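PDB 1Q6H: FKBP-type peptidyl-prolyl cis-trans isomerase fkpA from Escherichia coli, which speeds protein folding by catalysing the cis-trans isomerisation of peptidyl-proline bonds, and also acts as a folding chaperone. Local coordinates for residues 179-184 with 216-221. Numbering follows the deposited sequence.
Sequences EGLKNI and FDVELL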
loop_
_atom_site.group_PDB
_atom_site.type_symbol
_atom_site.label_atom_id
_atom_site.label_comp_id
_atom_site.label_asym_id
_atom_site.label_seq_id
_atom_site.Cartn_x
_atom_site.Cartn_y
_atom_site.Cartn_z
ATOM N N GLU A 179 36.046 1.833 20.407
ATOM C CA GLU A 179 37.366 1.291 20.677
ATOM C C GLU A 179 38.446 1.942 19.830
ATOM O O GLU A 179 39.497 2.319 20.340
ATOM C CB GLU A 179 37.364 -0.197 20.345
ATOM C CG GLU A 179 38.705 -0.888 20.474
ATOM C CD GLU A 179 38.645 -2.344 20.034
ATOM O OE1 GLU A 179 37.523 -2.884 19.682
ATOM O OE2 GLU A 179 39.728 -2.958 20.050
ATOM N N GLY A 180 38.207 2.012 18.535
ATOM C CA GLY A 180 39.206 2.494 17.598
ATOM C C GLY A 180 39.778 3.857 17.908
ATOM O O GLY A 180 40.996 4.047 17.881
ATOM N N LEU A 181 38.913 4.820 18.221
ATOM C CA LEU A 181 39.369 6.195 18.414
ATOM C C LEU A 181 40.200 6.336 19.672
ATOM O O LEU A 181 41.002 7.257 19.803
ATOM C CB LEU A 181 38.188 7.171 18.421
ATOM C CG LEU A 181 37.404 7.290 17.123
ATOM C CD1 LEU A 181 36.255 8.324 17.308
ATOM C CD2 LEU A 181 38.323 7.716 15.974
ATOM N N LYS A 182 40.096 5.383 20.577
ATOM C CA LYS A 182 40.941 5.450 21.776
ATOM C C LYS A 182 42.435 5.214 21.469
ATOM O O LYS A 182 43.295 5.377 22.353
ATOM C CB LYS A 182 40.455 4.436 22.815
ATOM C CG LYS A 182 39.097 4.760 23.378
ATOM C CD LYS A 182 38.577 3.724 24.330
ATOM C CE LYS A 182 37.144 4.110 24.801
ATOM N NZ LYS A 182 36.462 3.067 25.513
ATOM N N ASN A 183 42.738 4.809 20.238
ATOM C CA ASN A 183 44.109 4.521 19.836
ATOM C C ASN A 183 44.876 5.732 19.289
ATOM O O ASN A 183 46.028 5.588 18.890
ATOM C CB ASN A 183 44.115 3.436 18.766
ATOM C CG ASN A 183 43.713 2.091 19.311
ATOM O OD1 ASN A 183 44.285 1.634 20.277
ATOM N ND2 ASN A 183 42.733 1.450 18.686
ATOM N N ILE A 184 44.231 6.901 19.234
ATOM C CA ILE A 184 44.867 8.120 18.777
ATOM C C ILE A 184 44.410 9.235 19.707
ATOM O O ILE A 184 43.635 8.986 20.651
ATOM C CB ILE A 184 44.525 8.485 17.319
ATOM C CG1 ILE A 184 43.020 8.428 17.028
ATOM C CG2 ILE A 184 45.291 7.649 16.345
ATOM C CD1 ILE A 184 42.668 9.072 15.688
ATOM N N PHE A 216 36.924 2.570 7.566
ATOM C CA PHE A 216 36.848 4.010 7.865
ATOM C C PHE A 216 38.228 4.689 7.891
ATOM O O PHE A 216 39.124 4.282 8.632
ATOM C CB PHE A 216 36.221 4.276 9.233
ATOM C CG PHE A 216 34.762 4.027 9.306
ATOM C CD1 PHE A 216 33.859 4.995 8.918
ATOM C CD2 PHE A 216 34.275 2.809 9.779
ATOM C CE1 PHE A 216 32.497 4.745 8.991
ATOM C CE2 PHE A 216 32.957 2.559 9.835
ATOM C CZ PHE A 216 32.048 3.525 9.467
ATOM N N ASP A 217 38.395 5.745 7.107
ATOM C CA ASP A 217 39.577 6.623 7.220
ATOM C C ASP A 217 39.127 7.784 8.079
ATOM O O ASP A 217 38.276 8.566 7.648
ATOM C CB ASP A 217 40.009 7.165 5.881
ATOM C CG ASP A 217 40.627 6.121 5.014
ATOM O OD1 ASP A 217 41.507 5.390 5.521
ATOM O OD2 ASP A 217 40.290 5.977 3.817
ATOM N N VAL A 218 39.680 7.899 9.280
ATOM C CA VAL A 218 39.219 8.884 10.255
ATOM C C VAL A 218 40.257 9.954 10.631
ATOM O O VAL A 218 41.445 9.661 10.737
ATOM C CB VAL A 218 38.812 8.176 11.508
ATOM C CG1 VAL A 218 38.087 9.113 12.461
ATOM C CG2 VAL A 218 37.908 6.999 11.158
ATOM N N GLU A 219 39.794 11.194 10.800
ATOM C CA GLU A 219 40.629 12.257 11.323
ATOM C C GLU A 219 39.929 12.771 12.573
ATOM O O GLU A 219 38.786 13.242 12.517
ATOM C CB GLU A 219 40.820 13.402 10.338
ATOM C CG GLU A 219 41.648 13.100 9.113
ATOM C CD GLU A 219 41.838 14.344 8.236
ATOM O OE1 GLU A 219 41.202 15.398 8.511
ATOM O OE2 GLU A 219 42.635 14.260 7.282
ATOM N N LEU A 220 40.624 12.647 13.698
ATOM C CA LEU A 220 40.126 13.080 14.992
ATOM C C LEU A 220 40.473 14.557 15.246
ATOM O O LEU A 220 41.631 14.904 15.571
ATOM C CB LEU A 220 40.745 12.203 16.084
ATOM C CG LEU A 220 40.354 12.530 17.511
ATOM C CD1 LEU A 220 38.812 12.607 17.640
ATOM C CD2 LEU A 220 40.963 11.548 18.500
ATOM N N LEU A 221 39.475 15.420 15.103
ATOM C CA LEU A 221 39.671 16.854 15.225
ATOM C C LEU A 221 39.635 17.375 16.648
ATOM O O LEU A 221 40.388 18.274 17.011
ATOM C CB LEU A 221 38.619 17.592 14.416
ATOM C CG LEU A 221 38.512 17.255 12.930
ATOM C CD1 LEU A 221 37.504 18.210 12.333
ATOM C CD2 LEU A 221 39.831 17.412 12.218
#
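Ile184 and Leu220 supply the closest approach in this example of how, in the FKBP fold, the end of a short helical region and the chain after it meet the curved antiparallel sheet that wraps round the helix. The two side chains run antiparallel alongside one another: Ile184 CD1 lies 3.7 Å from Leu220 CB, while Ile184 CG1 passes Leu220 CD2 at 4.0 Å. The isoleucine reaches this place with CG1 set between its own backbone N and carbonyl carbon (chi1 49°). Leu220, with CG anti to its N (chi1 179°), does its touching through CB and the CD2 branch. Nearby, Leu181 meets Val218 by single methyl groups, CD2 against CG1 at 3.8 Å, the side chains lying roughly perpendicular. Val218 and Leu220 share one face of strand 214-223, which is why both can meet Leu181 and Ile184. All four side chains are buried, and side chains of other strands of the sheet extend the apolar layer: Val142 and Val144 of strand 141-150 touch Leu181 and Val218 respectively, and Ile190 of strand 189-194 and Val127 of strand 124-127 touch Ile184.

The solvent side is looser: Glu179, Lys182 and Asn183 are partly exposed and do not touch 216-221. Lys182 forms a salt bridge with Asp138, and the carboxylate of Glu179 is hydrogen-bonded to Ser119 and Thr121. Asn183 folds its amide back on the turn, where ND2 gives Gly180 O a weak bond (3.2 Å, 126° at the hydrogen). Backbone bonds tie Val218 to Ile190 and Leu220 to Gly187, just before strand 189-194. Between 179-184 and 216-221, by contrast, the contacts are aliphatic, implying an association that rests on shape and exclusion of water rather than on directional bonds.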